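Local structure of beta-galactosidase (3TTY) at residues Y502-A514 / T573-V585. The protein hydrolyses the bond to terminal non-reducing beta-D-galactose residues in beta-galactosides, working as a zinc-containing glycoside hydrolase with a TIM-barrel domain. Sequence-based numbering, arbitrary orientation.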
loop_
_atom_site.group_PDB
_atom_site.type_symbol
_atom_site.label_atom_id
_atom_site.label_comp_id
_atom_site.label_asym_id
_atom_site.label_seq_id
_atom_site.Cartn_x
_atom_site.Cartn_y
_atom_site.Cartn_z
ATOM N N TYR A 502 29.192 -21.623 -8.488
ATOM C CA TYR A 502 28.454 -21.860 -7.256
ATOM C C TYR A 502 28.580 -23.355 -6.950
ATOM O O TYR A 502 28.585 -24.168 -7.875
ATOM C CB TYR A 502 26.985 -21.519 -7.465
ATOM C CG TYR A 502 26.712 -20.200 -8.168
ATOM C CD1 TYR A 502 25.832 -20.148 -9.226
ATOM C CD2 TYR A 502 27.308 -19.010 -7.752
ATOM C CE1 TYR A 502 25.555 -18.975 -9.859
ATOM C CE2 TYR A 502 27.030 -17.809 -8.392
ATOM C CZ TYR A 502 26.138 -17.804 -9.442
ATOM O OH TYR A 502 25.813 -16.643 -10.119
ATOM N N PRO A 503 28.647 -23.735 -5.665
ATOM C CA PRO A 503 28.615 -22.904 -4.455
ATOM C C PRO A 503 29.994 -22.485 -3.933
ATOM O O PRO A 503 30.258 -22.576 -2.726
ATOM C CB PRO A 503 27.935 -23.821 -3.434
ATOM C CG PRO A 503 28.352 -25.191 -3.839
ATOM C CD PRO A 503 28.492 -25.171 -5.348
ATOM N N GLY A 504 30.860 -22.025 -4.831
ATOM C CA GLY A 504 32.088 -21.362 -4.417
ATOM C C GLY A 504 32.919 -22.145 -3.424
ATOM O O GLY A 504 33.418 -23.208 -3.760
ATOM N N GLU A 505 33.073 -21.624 -2.209
ATOM C CA GLU A 505 33.911 -22.280 -1.206
ATOM C C GLU A 505 33.333 -23.620 -0.740
ATOM O O GLU A 505 34.040 -24.425 -0.139
ATOM C CB GLU A 505 34.149 -21.361 -0.001
ATOM C CG GLU A 505 34.696 -19.975 -0.372
ATOM C CD GLU A 505 35.044 -19.130 0.846
ATOM O OE1 GLU A 505 35.551 -19.699 1.836
ATOM O OE2 GLU A 505 34.814 -17.897 0.818
ATOM N N LEU A 506 32.051 -23.853 -1.013
ATOM C CA LEU A 506 31.395 -25.095 -0.608
ATOM C C LEU A 506 31.347 -26.117 -1.752
ATOM O O LEU A 506 30.759 -27.189 -1.605
ATOM C CB LEU A 506 29.968 -24.822 -0.100
ATOM C CG LEU A 506 29.783 -23.918 1.122
ATOM C CD1 LEU A 506 28.316 -23.647 1.373
ATOM C CD2 LEU A 506 30.424 -24.534 2.349
ATOM N N ARG A 507 31.966 -25.784 -2.886
ATOM C CA ARG A 507 31.883 -26.634 -4.079
ATOM C C ARG A 507 32.533 -28.006 -3.868
ATOM O O ARG A 507 31.982 -29.027 -4.260
ATOM C CB ARG A 507 32.476 -25.934 -5.304
ATOM C CG ARG A 507 32.443 -26.765 -6.587
ATOM C CD ARG A 507 32.872 -25.919 -7.793
ATOM N NE ARG A 507 32.859 -26.652 -9.062
ATOM C CZ ARG A 507 33.135 -26.091 -10.240
ATOM N NH1 ARG A 507 33.430 -24.796 -10.311
ATOM N NH2 ARG A 507 33.110 -26.814 -11.355
ATOM N N ASN A 508 33.683 -28.032 -3.213
ATOM C CA ASN A 508 34.366 -29.289 -2.981
ATOM C C ASN A 508 33.606 -30.199 -2.036
ATOM O O ASN A 508 33.461 -31.393 -2.297
ATOM C CB ASN A 508 35.775 -29.057 -2.437
ATOM C CG ASN A 508 36.699 -28.466 -3.469
ATOM O OD1 ASN A 508 36.610 -28.786 -4.666
ATOM N ND2 ASN A 508 37.600 -27.588 -3.019
ATOM N N VAL A 509 33.134 -29.642 -0.930
ATOM C CA VAL A 509 32.500 -30.471 0.073
ATOM C C VAL A 509 31.135 -30.960 -0.415
ATOM O O VAL A 509 30.717 -32.065 -0.079
ATOM C CB VAL A 509 32.389 -29.772 1.439
ATOM C CG1 VAL A 509 31.393 -28.613 1.386
ATOM C CG2 VAL A 509 31.985 -30.785 2.488
ATOM N N MET A 510 30.461 -30.152 -1.232
ATOM C CA MET A 510 29.144 -30.528 -1.738
ATOM C C MET A 510 29.239 -31.445 -2.961
ATOM O O MET A 510 28.327 -32.217 -3.221
ATOM C CB MET A 510 28.300 -29.291 -2.050
ATOM C CG MET A 510 28.019 -28.395 -0.841
ATOM S SD MET A 510 27.506 -29.272 0.656
ATOM C CE MET A 510 26.038 -30.113 0.060
ATOM N N GLY A 511 30.336 -31.347 -3.707
ATOM C CA GLY A 511 30.601 -32.231 -4.836
ATOM C C GLY A 511 29.711 -31.977 -6.033
ATOM O O GLY A 511 29.496 -32.867 -6.868
ATOM N N ILE A 512 29.174 -30.765 -6.120
ATOM C CA ILE A 512 28.344 -30.392 -7.265
ATOM C C ILE A 512 28.681 -28.985 -7.695
ATOM O O ILE A 512 29.162 -28.180 -6.895
ATOM C CB ILE A 512 26.834 -30.432 -6.942
ATOM C CG1 ILE A 512 26.479 -29.406 -5.851
ATOM C CG2 ILE A 512 26.394 -31.824 -6.533
ATOM C CD1 ILE A 512 25.958 -28.088 -6.384
ATOM N N TRP A 513 28.415 -28.699 -8.965
ATOM C CA TRP A 513 28.547 -27.363 -9.507
ATOM C C TRP A 513 27.164 -26.901 -9.884
ATOM O O TRP A 513 26.520 -27.521 -10.714
ATOM C CB TRP A 513 29.427 -27.356 -10.760
ATOM C CG TRP A 513 29.296 -26.095 -11.548
ATOM C CD1 TRP A 513 29.234 -24.828 -11.051
ATOM C CD2 TRP A 513 29.197 -25.971 -12.974
ATOM N NE1 TRP A 513 29.115 -23.921 -12.076
ATOM C CE2 TRP A 513 29.081 -24.597 -13.267
ATOM C CE3 TRP A 513 29.202 -26.885 -14.028
ATOM C CZ2 TRP A 513 28.964 -24.116 -14.566
ATOM C CZ3 TRP A 513 29.086 -26.411 -15.312
ATOM C CH2 TRP A 513 28.966 -25.034 -15.573
ATOM N N ALA A 514 26.710 -25.817 -9.264
ATOM C CA ALA A 514 25.444 -25.198 -9.634
ATOM C C ALA A 514 25.659 -24.157 -10.752
ATOM O O ALA A 514 26.234 -23.080 -10.523
ATOM C CB ALA A 514 24.802 -24.564 -8.419
ATOM N N THR A 573 21.463 -34.565 -4.085
ATOM C CA THR A 573 22.747 -35.235 -4.225
ATOM C C THR A 573 23.346 -35.585 -2.869
ATOM O O THR A 573 23.049 -34.934 -1.863
ATOM C CB THR A 573 23.746 -34.380 -5.042
ATOM O OG1 THR A 573 24.132 -33.224 -4.283
ATOM C CG2 THR A 573 23.113 -33.943 -6.385
ATOM N N ARG A 574 24.172 -36.631 -2.853
ATOM C CA ARG A 574 24.908 -37.046 -1.662
ATOM C C ARG A 574 26.388 -37.191 -2.009
ATOM O O ARG A 574 26.748 -37.999 -2.873
ATOM C CB ARG A 574 24.375 -38.383 -1.130
ATOM C CG ARG A 574 25.119 -38.927 0.091
ATOM C CD ARG A 574 24.631 -40.318 0.478
ATOM N NE ARG A 574 25.175 -40.772 1.757
ATOM C CZ ARG A 574 26.281 -41.499 1.888
ATOM N NH1 ARG A 574 26.972 -41.859 0.814
ATOM N NH2 ARG A 574 26.700 -41.876 3.092
ATOM N N ASN A 575 27.236 -36.407 -1.343
ATOM C CA ASN A 575 28.681 -36.508 -1.531
ATOM C C ASN A 575 29.385 -37.131 -0.348
ATOM O O ASN A 575 29.277 -36.628 0.762
ATOM C CB ASN A 575 29.327 -35.137 -1.786
ATOM C CG ASN A 575 30.746 -35.263 -2.387
ATOM O OD1 ASN A 575 30.969 -36.052 -3.299
ATOM N ND2 ASN A 575 31.697 -34.516 -1.853
ATOM N N LYS A 576 30.136 -38.203 -0.585
ATOM C CA LYS A 576 30.977 -38.767 0.476
ATOM C C LYS A 576 32.277 -37.974 0.589
ATOM O O LYS A 576 32.961 -37.749 -0.405
ATOM C CB LYS A 576 31.290 -40.240 0.213
ATOM C CG LYS A 576 31.933 -40.944 1.407
ATOM C CD LYS A 576 30.942 -41.075 2.563
ATOM C CE LYS A 576 31.514 -41.920 3.694
ATOM N NZ LYS A 576 30.573 -42.055 4.850
ATOM N N PHE A 577 32.628 -37.574 1.803
ATOM C CA PHE A 577 33.721 -36.644 2.001
ATOM C C PHE A 577 34.395 -37.012 3.310
ATOM O O PHE A 577 33.895 -36.692 4.383
ATOM C CB PHE A 577 33.169 -35.204 2.021
ATOM C CG PHE A 577 34.224 -34.129 1.993
ATOM C CD1 PHE A 577 34.699 -33.636 0.791
ATOM C CD2 PHE A 577 34.717 -33.582 3.172
ATOM C CE1 PHE A 577 35.672 -32.635 0.756
ATOM C CE2 PHE A 577 35.688 -32.581 3.147
ATOM C CZ PHE A 577 36.160 -32.106 1.930
ATOM N N GLY A 578 35.533 -37.696 3.221
ATOM C CA GLY A 578 36.136 -38.298 4.395
ATOM C C GLY A 578 35.161 -39.326 4.949
ATOM O O GLY A 578 34.516 -40.042 4.189
ATOM N N ASN A 579 35.039 -39.394 6.271
ATOM C CA ASN A 579 34.086 -40.311 6.894
ATOM C C ASN A 579 32.633 -39.813 6.909
ATOM O O ASN A 579 31.732 -40.555 7.284
ATOM C CB ASN A 579 34.547 -40.676 8.304
ATOM C CG ASN A 579 35.895 -41.386 8.304
ATOM O OD1 ASN A 579 36.868 -40.912 8.901
ATOM N ND2 ASN A 579 35.957 -42.528 7.625
ATOM N N GLY A 580 32.416 -38.570 6.482
ATOM C CA GLY A 580 31.091 -37.960 6.469
ATOM C C GLY A 580 30.414 -37.885 5.109
ATOM O O GLY A 580 30.857 -38.515 4.149
ATOM N N GLN A 581 29.342 -37.100 5.033
ATOM C CA GLN A 581 28.454 -37.044 3.870
ATOM C C GLN A 581 27.910 -35.639 3.784
ATOM O O GLN A 581 27.655 -35.014 4.812
ATOM C CB GLN A 581 27.208 -37.911 4.091
ATOM C CG GLN A 581 27.419 -39.367 4.307
ATOM C CD GLN A 581 27.978 -39.702 5.660
ATOM O OE1 GLN A 581 28.974 -40.402 5.752
ATOM N NE2 GLN A 581 27.333 -39.230 6.718
ATOM N N SER A 582 27.661 -35.163 2.571
ATOM C CA SER A 582 26.990 -33.883 2.395
ATOM C C SER A 582 25.858 -34.010 1.379
ATOM O O SER A 582 25.987 -34.691 0.358
ATOM C CB SER A 582 27.971 -32.781 1.984
ATOM O OG SER A 582 28.464 -33.006 0.676
ATOM N N TYR A 583 24.741 -33.354 1.685
ATOM C CA TYR A 583 23.539 -33.429 0.868
ATOM C C TYR A 583 23.166 -32.051 0.346
ATOM O O TYR A 583 23.014 -31.105 1.113
ATOM C CB TYR A 583 22.378 -33.995 1.697
ATOM C CG TYR A 583 22.541 -35.447 2.103
ATOM C CD1 TYR A 583 22.018 -36.468 1.315
ATOM C CD2 TYR A 583 23.210 -35.797 3.269
ATOM C CE1 TYR A 583 22.151 -37.792 1.675
ATOM C CE2 TYR A 583 23.359 -37.121 3.630
ATOM C CZ TYR A 583 22.825 -38.114 2.824
ATOM O OH TYR A 583 22.959 -39.435 3.177
ATOM N N TYR A 584 23.013 -31.938 -0.963
ATOM C CA TYR A 584 22.605 -30.684 -1.569
ATOM C C TYR A 584 21.169 -30.799 -2.057
ATOM O O TYR A 584 20.844 -31.697 -2.829
ATOM C CB TYR A 584 23.519 -30.358 -2.739
ATOM C CG TYR A 584 23.423 -28.940 -3.242
ATOM C CD1 TYR A 584 24.267 -27.954 -2.748
ATOM C CD2 TYR A 584 22.513 -28.586 -4.231
ATOM C CE1 TYR A 584 24.197 -26.653 -3.212
ATOM C CE2 TYR A 584 22.430 -27.270 -4.704
ATOM C CZ TYR A 584 23.280 -26.316 -4.191
ATOM O OH TYR A 584 23.232 -25.017 -4.638
ATOM N N VAL A 585 20.312 -29.891 -1.601
ATOM C CA VAL A 585 18.900 -29.907 -1.985
ATOM C C VAL A 585 18.645 -28.738 -2.916
ATOM O O VAL A 585 18.562 -27.588 -2.459
ATOM C CB VAL A 585 17.971 -29.790 -0.747
ATOM C CG1 VAL A 585 16.520 -29.943 -1.161
ATOM C CG2 VAL A 585 18.342 -30.835 0.303
HETATM O O HOH W 1 25.829 -33.373 -2.463
#
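With CG swung opposite the backbone N (chi1 -166°), Tyr-584 turns one ring face to Ile-512, whose CG1 sits between its own N and carbonyl carbon (chi1 63°) and brings CD1 down over the ring centre, 3.8 Å from the centroid, a CH-pi contact with the side chains crossing at about a right angle. Met-510 runs SD beside Ser-582 CB and sets CE at the edge of the Tyr-584 ring, in its plane and 3.4 Å from Tyr-583 O. Beyond the ring, Tyr-584 OH is hydrogen-bonded to Asp-548 OD2 of strand 546-552. With an alanine at Tyr-584 the ring and hydroxyl go, which is likely to open a gap beside Ile-512 CD1 and Met-510 CE and to cost Asp-548 a hydrogen-bond partner. Within the trimerisation domain, the short helix 507-510 and the start of strand 512-519 pack here on antiparallel strands 570-577 and 580-585, neighbours in the domain's large mixed sheet, joined by a type II' turn from Phe-577 to Gly-580. Near the helix end, Val-509 O accepts two hydrogen bonds from opposite faces of its carbonyl plane: Ser-582 OG (2.6 Å) is tilted modestly from the plane, Asn-575 ND2 (3.2 Å) stands well above it. Met-510 O accepts a hydrogen bond from a water that also donates to Ser-582 O and accepts from Thr-573 OG1. Toward the turn, Val-509 CG2 makes a CH-pi contact over the Phe-577 ring, 4.0 Å from its centroid, and Glu-473 of helix 468-477 touches both side chains.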